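Local coordinates for 2,3-dihydroxybenzoate-AMP ligase (Mycobacterium smegmatis, PDB 5KEI), which belongs to the ANL superfamily of AMP-binding enzymes, with a large AMP-binding domain and a smaller C-terminal domain, at residues A138-A143 with G414-E419. Numbering follows the deposited sequence.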
ATOM      1  N   ALA A 138      12.832  -4.436  -7.764  1.00 38.61           N
ATOM      2  CA  ALA A 138      14.183  -3.934  -8.066  1.00 39.76           C
ATOM      3  C   ALA A 138      14.249  -3.250  -9.426  1.00 38.43           C
ATOM      4  O   ALA A 138      14.809  -2.157  -9.557  1.00 36.87           O
ATOM      5  CB  ALA A 138      15.204  -5.072  -8.014  1.00 42.81           C
ATOM      6  N   GLU A 139      13.679  -3.914 -10.430  1.00 39.26           N
ATOM      7  CA  GLU A 139      13.575  -3.370 -11.778  1.00 38.85           C
ATOM      8  C   GLU A 139      12.779  -2.067 -11.843  1.00 36.12           C
ATOM      9  O   GLU A 139      13.196  -1.119 -12.506  1.00 39.55           O
ATOM     10  CB  GLU A 139      12.942  -4.405 -12.713  1.00 43.16           C
ATOM     11  CG  GLU A 139      13.566  -4.461 -14.097  1.00 53.99           C
ATOM     12  CD  GLU A 139      13.588  -5.874 -14.674  1.00 69.75           C
ATOM     13  OE1 GLU A 139      12.633  -6.655 -14.432  1.00 64.33           O
ATOM     14  OE2 GLU A 139      14.576  -6.205 -15.370  1.00 78.60           O
ATOM     15  N   VAL A 140      11.636  -2.014 -11.165  1.00 36.84           N
ATOM     16  CA  VAL A 140      10.787  -0.826 -11.244  1.00 36.51           C
ATOM     17  C   VAL A 140      11.434   0.359 -10.499  1.00 34.72           C
ATOM     18  O   VAL A 140      11.390   1.500 -10.969  1.00 34.28           O
ATOM     19  CB  VAL A 140       9.366  -1.115 -10.693  1.00 35.25           C
ATOM     20  CG1 VAL A 140       8.527   0.161 -10.645  1.00 34.14           C
ATOM     21  CG2 VAL A 140       8.657  -2.166 -11.552  1.00 32.95           C
ATOM     22  N   SER A 141      12.070   0.074  -9.363  1.00 33.64           N
ATOM     23  CA  SER A 141      12.609   1.117  -8.495  1.00 35.41           C
ATOM     24  C   SER A 141      14.062   1.497  -8.782  1.00 34.79           C
ATOM     25  O   SER A 141      14.557   2.479  -8.220  1.00 33.93           O
ATOM     26  CB  SER A 141      12.501   0.693  -7.022  1.00 28.63           C
ATOM     27  OG  SER A 141      13.200  -0.516  -6.778  1.00 29.07           O
ATOM     28  N   SER A 142      14.745   0.720  -9.621  1.00 34.50           N
ATOM     29  CA  SER A 142      16.196   0.888  -9.805  1.00 35.45           C
ATOM     30  C   SER A 142      16.913   0.813  -8.459  1.00 31.69           C
ATOM     31  O   SER A 142      17.871   1.541  -8.220  1.00 35.33           O
ATOM     32  CB  SER A 142      16.529   2.220 -10.497  1.00 28.69           C
ATOM     33  OG  SER A 142      15.946   2.281 -11.789  1.00 35.26           O
ATOM     34  N   ALA A 143      16.430  -0.064  -7.584  1.00 33.52           N
ATOM     35  CA  ALA A 143      17.028  -0.256  -6.270  1.00 33.52           C
ATOM     36  C   ALA A 143      18.531  -0.488  -6.363  1.00 33.62           C
ATOM     37  O   ALA A 143      19.012  -1.154  -7.281  1.00 38.05           O
ATOM     38  CB  ALA A 143      16.358  -1.420  -5.545  1.00 33.66           C
ATOM     39  N   GLY A 414      -0.073   8.828  -9.866  1.00 28.39           N
ATOM     40  CA  GLY A 414       0.352   7.754 -10.738  1.00 25.99           C
ATOM     41  C   GLY A 414       1.199   6.767  -9.956  1.00 27.18           C
ATOM     42  O   GLY A 414       1.812   7.125  -8.951  1.00 27.84           O
ATOM     43  N   TYR A 415       1.229   5.516 -10.398  1.00 25.49           N
ATOM     44  CA  TYR A 415       2.179   4.559  -9.863  1.00 25.62           C
ATOM     45  C   TYR A 415       3.596   4.952 -10.270  1.00 29.02           C
ATOM     46  O   TYR A 415       3.791   5.735 -11.211  1.00 28.96           O
ATOM     47  CB  TYR A 415       1.851   3.154 -10.346  1.00 26.24           C
ATOM     48  CG  TYR A 415       0.586   2.604  -9.751  1.00 25.41           C
ATOM     49  CD1 TYR A 415      -0.562   2.490 -10.514  1.00 25.86           C
ATOM     50  CD2 TYR A 415       0.535   2.202  -8.420  1.00 26.49           C
ATOM     51  CE1 TYR A 415      -1.717   1.998  -9.984  1.00 26.03           C
ATOM     52  CE2 TYR A 415      -0.630   1.688  -7.875  1.00 26.21           C
ATOM     53  CZ  TYR A 415      -1.758   1.593  -8.672  1.00 27.88           C
ATOM     54  OH  TYR A 415      -2.942   1.093  -8.174  1.00 28.62           O
ATOM     55  N   PHE A 416       4.588   4.422  -9.564  1.00 29.82           N
ATOM     56  CA  PHE A 416       5.976   4.803  -9.837  1.00 28.61           C
ATOM     57  C   PHE A 416       6.546   4.034 -11.021  1.00 30.51           C
ATOM     58  O   PHE A 416       6.508   2.805 -11.039  1.00 32.05           O
ATOM     59  CB  PHE A 416       6.851   4.570  -8.617  1.00 27.95           C
ATOM     60  CG  PHE A 416       8.253   5.068  -8.781  1.00 32.39           C
ATOM     61  CD1 PHE A 416       8.562   6.405  -8.544  1.00 29.56           C
ATOM     62  CD2 PHE A 416       9.264   4.207  -9.187  1.00 31.11           C
ATOM     63  CE1 PHE A 416       9.862   6.871  -8.697  1.00 29.46           C
ATOM     64  CE2 PHE A 416      10.561   4.671  -9.344  1.00 32.43           C
ATOM     65  CZ  PHE A 416      10.858   6.008  -9.099  1.00 32.62           C
ATOM     66  N   ASN A 417       7.068   4.761 -12.005  1.00 32.71           N
ATOM     67  CA  ASN A 417       7.719   4.137 -13.153  1.00 31.98           C
ATOM     68  C   ASN A 417       6.827   3.064 -13.768  1.00 33.08           C
ATOM     69  O   ASN A 417       7.202   1.898 -13.847  1.00 34.56           O
ATOM     70  CB  ASN A 417       9.058   3.545 -12.725  1.00 31.07           C
ATOM     71  CG  ASN A 417       9.925   3.152 -13.894  1.00 33.42           C
ATOM     72  OD1 ASN A 417       9.723   3.615 -15.011  1.00 36.09           O
ATOM     73  ND2 ASN A 417      10.908   2.306 -13.640  1.00 30.37           N
ATOM     74  N   ALA A 418       5.615   3.455 -14.146  1.00 34.37           N
ATOM     75  CA  ALA A 418       4.625   2.497 -14.624  1.00 34.30           C
ATOM     76  C   ALA A 418       3.644   3.186 -15.561  1.00 35.29           C
ATOM     77  O   ALA A 418       2.434   3.204 -15.316  1.00 36.50           O
ATOM     78  CB  ALA A 418       3.886   1.855 -13.445  1.00 34.83           C
ATOM     79  N   GLU A 419       4.187   3.759 -16.634  1.00 33.97           N
ATOM     80  CA  GLU A 419       3.419   4.587 -17.564  1.00 39.39           C
ATOM     81  C   GLU A 419       2.192   3.872 -18.165  1.00 35.91           C
ATOM     82  O   GLU A 419       1.110   4.466 -18.254  1.00 38.16           O
ATOM     83  CB  GLU A 419       4.346   5.087 -18.670  1.00 36.86           C
ATOM     84  CG  GLU A 419       3.680   5.949 -19.696  1.00 43.59           C
ATOM     85  CD  GLU A 419       4.636   6.346 -20.815  1.00 51.73           C
ATOM     86  OE1 GLU A 419       5.835   5.983 -20.743  1.00 51.93           O
ATOM     87  OE2 GLU A 419       4.182   7.015 -21.770  1.00 48.82           O
TER
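Asn417 reaches across to the last turn of helix 131-141 and donates one amide N-H to the backbone carbonyl of Val140. The bond from Asn417 ND2 to Val140 O is 2.8 Å long and nearly straight, 173° at the hydrogen. Val140 O lies almost in the plane of the Asn417 amide, while ND2 approaches the carbonyl at a bend, 129° at the oxygen. CB of Asn417 points toward the helix, 4.0 Å from Val140 CG1, and with CG anti to the backbone N (chi1 -167°) the amide reaches Val140 O. Val140 O also sits at the edge of the Phe416 ring, near its plane, 3.7 Å from CE2; the amide of Asn417 bonds this oxygen, and the ring edge lies beside it, near the C-terminal end of the helix. Ser142 follows with positive phi and ends the helical path. The Asn417-Val140 bond links helix 131-141, which leads into strand 145-149 of the seven-stranded sheet in the AMP-binding domain, to the loop between strand 402-407 and helix 419-425. Val140 lays CG1 against the loop backbone, 3.3 Å from Phe416 O and 4.4 Å from CD2 of the Phe416 ring. Ser141 CA lies oblique to the same ring, 4.2 Å from Phe416 CE2. CB of Ser141 points away from the loop, and OG is hydrogen-bonded to Phe137 O one turn back. Leu21, Arg97 and Leu210 also touch the Phe416 side chain, and its backbone is hydrogen-bonded to Leu222 of strand 222-226, which Val140 and Ser141 touch as well.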